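Local coordinates for sugar ABC transporter, sugar-binding protein (Streptococcus pneumoniae, PDB 2HEU) that probably binds a sugar, perhaps a raffinose-like one, outside the membrane and delivers it to an ABC transporter for uptake, at residues L177-T189 against I213-R225. Numbering follows the deposited sequence.
Sequences LNGYNQLAFATAT and IMKDDIKVMDILR
The carbonyl oxygen of Val220 is gripped twice: Tyr180 OH donates to Val220 O at 2.8 Å, while the backbone N of Ile223 reaches the same oxygen from the opposite face of the carbonyl plane. The bond illustrates how a buried tyrosine can tie its hydroxyl to a backbone carbonyl of a partner helix. The Tyr180 ring gets across the interface because chi1, at -172°, swings CG away from the backbone N; there Leu224 CD1 sits over one face, 3.8 Å from the ring centroid. Met221 SD lies at the ring edge, 3.8 Å from Tyr180 CD2, a Met-aromatic contact, and Leu177 meets Leu224 tip to tip.

Midway, small Ala184 lets the backbones come close: its CA is 5.2 Å from Asp217 CA, and its CB rests on Val220 CG1. Beyond it the carboxylate of Asp217 stacks on the Phe185 ring, their planes 10° apart, with Asp217 OD1 about 3.2 Å above the ring plane; Met214 SD lies at the edge of that ring. Farther along, Ala188 CB packs on Asp216 CB, Thr189 CG2 meets Ile213 CG2 at 3.6 Å, and one water donates to both Ala188 O and Asp216 OD2.

The N-to-C directions of the two helical segments differ by 137°, an oblique, only loosely antiparallel crossing, with the axes 8.6 Å apart at closest approach. This largely buried pair belongs to one lobe of the solute-binding protein fold, where helix 370-382 touches Leu177 and Met221, helix 149-161 packs on Val220 and Ile223, and helix 192-199 meets Thr189 and Ile213.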
loop_
_atom_site.group_PDB
_atom_site.type_symbol
_atom_site.label_atom_id
_atom_site.label_comp_id
_atom_site.label_asym_id
_atom_site.label_seq_id
_atom_site.Cartn_x
_atom_site.Cartn_y
_atom_site.Cartn_z
ATOM N N LEU A 177 -6.096 -10.669 -0.095
ATOM C CA LEU A 177 -7.057 -10.290 0.958
ATOM C C LEU A 177 -6.419 -9.717 2.229
ATOM O O LEU A 177 -7.129 -9.447 3.185
ATOM C CB LEU A 177 -7.975 -11.477 1.303
ATOM C CG LEU A 177 -8.875 -11.929 0.175
ATOM C CD1 LEU A 177 -9.784 -13.039 0.677
ATOM C CD2 LEU A 177 -9.671 -10.777 -0.439
ATOM N N ASN A 178 -5.098 -9.503 2.195
ATOM C CA ASN A 178 -4.470 -8.873 3.391
ATOM C C ASN A 178 -5.147 -7.538 3.674
ATOM O O ASN A 178 -5.556 -7.282 4.817
ATOM C CB ASN A 178 -2.973 -8.705 3.060
ATOM C CG ASN A 178 -2.201 -8.197 4.216
ATOM O OD1 ASN A 178 -1.167 -7.426 3.916
ATOM N ND2 ASN A 178 -2.427 -8.597 5.380
ATOM N N GLY A 179 -5.273 -6.649 2.672
ATOM C CA GLY A 179 -5.893 -5.393 2.940
ATOM C C GLY A 179 -7.322 -5.492 3.382
ATOM O O GLY A 179 -7.805 -4.719 4.208
ATOM N N TYR A 180 -8.072 -6.474 2.854
ATOM C CA TYR A 180 -9.479 -6.652 3.178
ATOM C C TYR A 180 -9.629 -6.926 4.683
ATOM O O TYR A 180 -10.433 -6.288 5.360
ATOM C CB TYR A 180 -10.075 -7.751 2.333
ATOM C CG TYR A 180 -11.571 -7.871 2.479
ATOM C CD1 TYR A 180 -12.448 -7.278 1.605
ATOM C CD2 TYR A 180 -12.132 -8.580 3.529
ATOM C CE1 TYR A 180 -13.818 -7.347 1.780
ATOM C CE2 TYR A 180 -13.489 -8.668 3.732
ATOM C CZ TYR A 180 -14.331 -8.051 2.859
ATOM O OH TYR A 180 -15.698 -8.074 3.000
ATOM N N ASN A 181 -8.895 -7.902 5.176
ATOM C CA ASN A 181 -9.049 -8.274 6.586
ATOM C C ASN A 181 -8.430 -7.232 7.499
ATOM O O ASN A 181 -8.930 -6.986 8.605
ATOM C CB ASN A 181 -8.531 -9.674 6.827
ATOM C CG ASN A 181 -9.077 -10.289 8.132
ATOM O OD1 ASN A 181 -10.098 -9.792 8.658
ATOM N ND2 ASN A 181 -8.444 -11.343 8.581
ATOM N N GLN A 182 -7.339 -6.594 7.086
ATOM C CA GLN A 182 -6.838 -5.482 7.924
ATOM C C GLN A 182 -7.900 -4.417 8.067
ATOM O O GLN A 182 -8.062 -3.858 9.162
ATOM C CB GLN A 182 -5.540 -4.916 7.352
ATOM C CG GLN A 182 -4.398 -5.885 7.454
ATOM C CD GLN A 182 -3.050 -5.252 7.214
ATOM O OE1 GLN A 182 -2.892 -4.032 7.311
ATOM N NE2 GLN A 182 -2.075 -6.075 6.930
ATOM N N LEU A 183 -8.624 -4.108 7.014
ATOM C CA LEU A 183 -9.687 -3.083 7.040
ATOM C C LEU A 183 -10.931 -3.586 7.800
ATOM O O LEU A 183 -11.623 -2.775 8.423
ATOM C CB LEU A 183 -10.003 -2.595 5.667
ATOM C CG LEU A 183 -8.896 -1.735 5.060
ATOM C CD1 LEU A 183 -9.092 -1.552 3.554
ATOM C CD2 LEU A 183 -8.816 -0.419 5.745
ATOM N N ALA A 184 -11.199 -4.887 7.761
ATOM C CA ALA A 184 -12.235 -5.451 8.631
ATOM C C ALA A 184 -11.905 -5.146 10.073
ATOM O O ALA A 184 -12.731 -4.616 10.842
ATOM C CB ALA A 184 -12.336 -6.955 8.377
ATOM N N PHE A 185 -10.666 -5.452 10.514
ATOM C CA PHE A 185 -10.300 -5.159 11.886
ATOM C C PHE A 185 -10.250 -3.678 12.137
ATOM O O PHE A 185 -10.646 -3.226 13.242
ATOM C CB PHE A 185 -8.967 -5.799 12.262
ATOM C CG PHE A 185 -9.063 -7.267 12.561
ATOM C CD1 PHE A 185 -8.494 -8.233 11.753
ATOM C CD2 PHE A 185 -9.716 -7.702 13.713
ATOM C CE1 PHE A 185 -8.595 -9.589 12.047
ATOM C CE2 PHE A 185 -9.842 -9.033 14.023
ATOM C CZ PHE A 185 -9.261 -9.990 13.192
ATOM N N ALA A 186 -9.729 -2.851 11.216
ATOM C CA ALA A 186 -9.643 -1.413 11.485
ATOM C C ALA A 186 -11.005 -0.794 11.622
ATOM O O ALA A 186 -11.248 -0.009 12.526
ATOM C CB ALA A 186 -8.809 -0.762 10.358
ATOM N N THR A 187 -11.922 -1.139 10.721
ATOM C CA THR A 187 -13.296 -0.581 10.856
ATOM C C THR A 187 -13.964 -1.108 12.101
ATOM O O THR A 187 -14.757 -0.411 12.738
ATOM C CB THR A 187 -14.134 -0.791 9.589
ATOM O OG1 THR A 187 -14.334 -2.177 9.319
ATOM C CG2 THR A 187 -13.588 -0.051 8.375
ATOM N N ALA A 188 -13.722 -2.347 12.465
ATOM C CA ALA A 188 -14.340 -2.910 13.678
ATOM C C ALA A 188 -13.862 -2.244 14.979
ATOM O O ALA A 188 -14.597 -2.176 15.962
ATOM C CB ALA A 188 -14.083 -4.395 13.766
ATOM N N THR A 189 -12.620 -1.784 14.979
ATOM C CA THR A 189 -11.978 -1.241 16.181
ATOM C C THR A 189 -11.860 0.274 16.260
ATOM O O THR A 189 -11.571 0.816 17.326
ATOM C CB THR A 189 -10.587 -1.848 16.351
ATOM O OG1 THR A 189 -9.756 -1.437 15.272
ATOM C CG2 THR A 189 -10.576 -3.339 16.515
ATOM N N ILE A 213 -15.277 -7.516 18.827
ATOM C CA ILE A 213 -14.421 -7.137 17.701
ATOM C C ILE A 213 -14.285 -8.315 16.747
ATOM O O ILE A 213 -14.312 -8.153 15.522
ATOM C CB ILE A 213 -13.039 -6.604 18.158
ATOM C CG1 ILE A 213 -13.223 -5.237 18.810
ATOM C CG2 ILE A 213 -12.060 -6.569 17.034
ATOM C CD1 ILE A 213 -12.075 -4.777 19.703
ATOM N N MET A 214 -14.086 -9.510 17.289
ATOM C CA MET A 214 -13.960 -10.711 16.458
ATOM C C MET A 214 -15.259 -10.965 15.756
ATOM O O MET A 214 -15.269 -11.320 14.559
ATOM C CB MET A 214 -13.552 -11.885 17.314
ATOM C CG MET A 214 -12.809 -12.888 16.738
ATOM S SD MET A 214 -11.335 -12.435 15.783
ATOM C CE MET A 214 -11.828 -13.192 14.267
ATOM N N LYS A 215 -16.440 -10.801 16.401
ATOM C CA LYS A 215 -17.708 -10.978 15.763
ATOM C C LYS A 215 -17.842 -10.041 14.570
ATOM O O LYS A 215 -18.339 -10.412 13.495
ATOM C CB LYS A 215 -18.857 -10.759 16.749
ATOM C CG LYS A 215 -18.957 -11.867 17.788
ATOM C CD LYS A 215 -20.078 -11.514 18.820
ATOM C CE LYS A 215 -20.184 -12.570 19.922
ATOM N NZ LYS A 215 -20.622 -13.820 19.427
ATOM N N ASP A 216 -17.427 -8.792 14.752
ATOM C CA ASP A 216 -17.510 -7.812 13.654
ATOM C C ASP A 216 -16.535 -8.163 12.528
ATOM O O ASP A 216 -16.878 -8.039 11.359
ATOM C CB ASP A 216 -17.266 -6.409 14.159
ATOM C CG ASP A 216 -18.491 -5.779 14.906
ATOM O OD1 ASP A 216 -19.599 -6.289 14.747
ATOM O OD2 ASP A 216 -18.301 -4.754 15.560
ATOM N N ASP A 217 -15.313 -8.560 12.885
ATOM C CA ASP A 217 -14.372 -8.996 11.834
ATOM C C ASP A 217 -14.974 -10.156 11.030
ATOM O O ASP A 217 -14.862 -10.171 9.809
ATOM C CB ASP A 217 -13.067 -9.438 12.491
ATOM C CG ASP A 217 -12.112 -10.031 11.490
ATOM O OD1 ASP A 217 -11.606 -9.131 10.692
ATOM O OD2 ASP A 217 -11.881 -11.224 11.425
ATOM N N ILE A 218 -15.586 -11.138 11.697
ATOM C CA ILE A 218 -16.196 -12.249 11.029
ATOM C C ILE A 218 -17.334 -11.799 10.158
ATOM O O ILE A 218 -17.508 -12.287 9.048
ATOM C CB ILE A 218 -16.589 -13.293 12.089
ATOM C CG1 ILE A 218 -15.321 -13.961 12.642
ATOM C CG2 ILE A 218 -17.576 -14.307 11.499
ATOM C CD1 ILE A 218 -15.526 -14.762 13.910
ATOM N N LYS A 219 -18.152 -10.843 10.627
ATOM C CA LYS A 219 -19.220 -10.284 9.819
ATOM C C LYS A 219 -18.658 -9.721 8.509
ATOM O O LYS A 219 -19.180 -9.998 7.410
ATOM C CB LYS A 219 -19.955 -9.203 10.586
ATOM C CG LYS A 219 -21.018 -8.462 9.834
ATOM C CD LYS A 219 -21.617 -7.346 10.657
ATOM C CE LYS A 219 -22.588 -6.435 9.964
ATOM N NZ LYS A 219 -23.811 -7.104 9.562
ATOM N N VAL A 220 -17.606 -8.945 8.585
ATOM C CA VAL A 220 -17.018 -8.337 7.368
ATOM C C VAL A 220 -16.433 -9.438 6.462
ATOM O O VAL A 220 -16.632 -9.445 5.237
ATOM C CB VAL A 220 -16.032 -7.255 7.717
ATOM C CG1 VAL A 220 -15.415 -6.671 6.436
ATOM C CG2 VAL A 220 -16.690 -6.146 8.517
ATOM N N MET A 221 -15.697 -10.397 7.040
ATOM C CA MET A 221 -15.180 -11.514 6.258
ATOM C C MET A 221 -16.294 -12.314 5.621
ATOM O O MET A 221 -16.129 -12.824 4.481
ATOM C CB MET A 221 -14.299 -12.423 7.117
ATOM C CG MET A 221 -12.953 -11.848 7.482
ATOM S SD MET A 221 -11.940 -11.308 6.095
ATOM C CE MET A 221 -11.980 -12.774 5.045
ATOM N N ASP A 222 -17.436 -12.460 6.305
ATOM C CA ASP A 222 -18.524 -13.238 5.793
ATOM C C ASP A 222 -19.188 -12.654 4.582
ATOM O O ASP A 222 -19.891 -13.358 3.862
ATOM C CB ASP A 222 -19.572 -13.549 6.895
ATOM C CG ASP A 222 -19.187 -14.691 7.764
ATOM O OD1 ASP A 222 -18.304 -15.493 7.409
ATOM O OD2 ASP A 222 -19.825 -14.860 8.845
ATOM N N ILE A 223 -18.952 -11.367 4.281
ATOM C CA ILE A 223 -19.434 -10.812 3.007
ATOM C C ILE A 223 -18.883 -11.607 1.837
ATOM O O ILE A 223 -19.530 -11.804 0.823
ATOM C CB ILE A 223 -19.076 -9.310 2.931
ATOM C CG1 ILE A 223 -19.805 -8.537 4.028
ATOM C CG2 ILE A 223 -19.381 -8.726 1.558
ATOM C CD1 ILE A 223 -19.356 -7.089 4.232
ATOM N N LEU A 224 -17.620 -12.062 1.987
ATOM C CA LEU A 224 -16.946 -12.863 0.954
ATOM C C LEU A 224 -17.365 -14.292 0.892
ATOM O O LEU A 224 -16.908 -15.052 0.025
ATOM C CB LEU A 224 -15.419 -12.754 1.120
ATOM C CG LEU A 224 -14.838 -11.363 1.159
ATOM C CD1 LEU A 224 -13.309 -11.469 1.254
ATOM C CD2 LEU A 224 -15.281 -10.503 -0.032
ATOM N N ARG A 225 -18.240 -14.714 1.821
ATOM C CA ARG A 225 -18.729 -16.088 1.978
ATOM C C ARG A 225 -20.199 -16.204 1.614
ATOM O O ARG A 225 -20.762 -17.293 1.698
ATOM C CB ARG A 225 -18.473 -16.602 3.412
ATOM C CG ARG A 225 -17.004 -16.574 3.804
ATOM C CD ARG A 225 -16.604 -17.766 4.698
ATOM N NE ARG A 225 -16.561 -19.088 4.067
ATOM C CZ ARG A 225 -17.467 -20.063 4.108
ATOM N NH1 ARG A 225 -18.511 -19.960 4.906
ATOM N NH2 ARG A 225 -17.260 -21.162 3.422
HETATM O O HOH W 1 -16.126 -4.155 17.089
#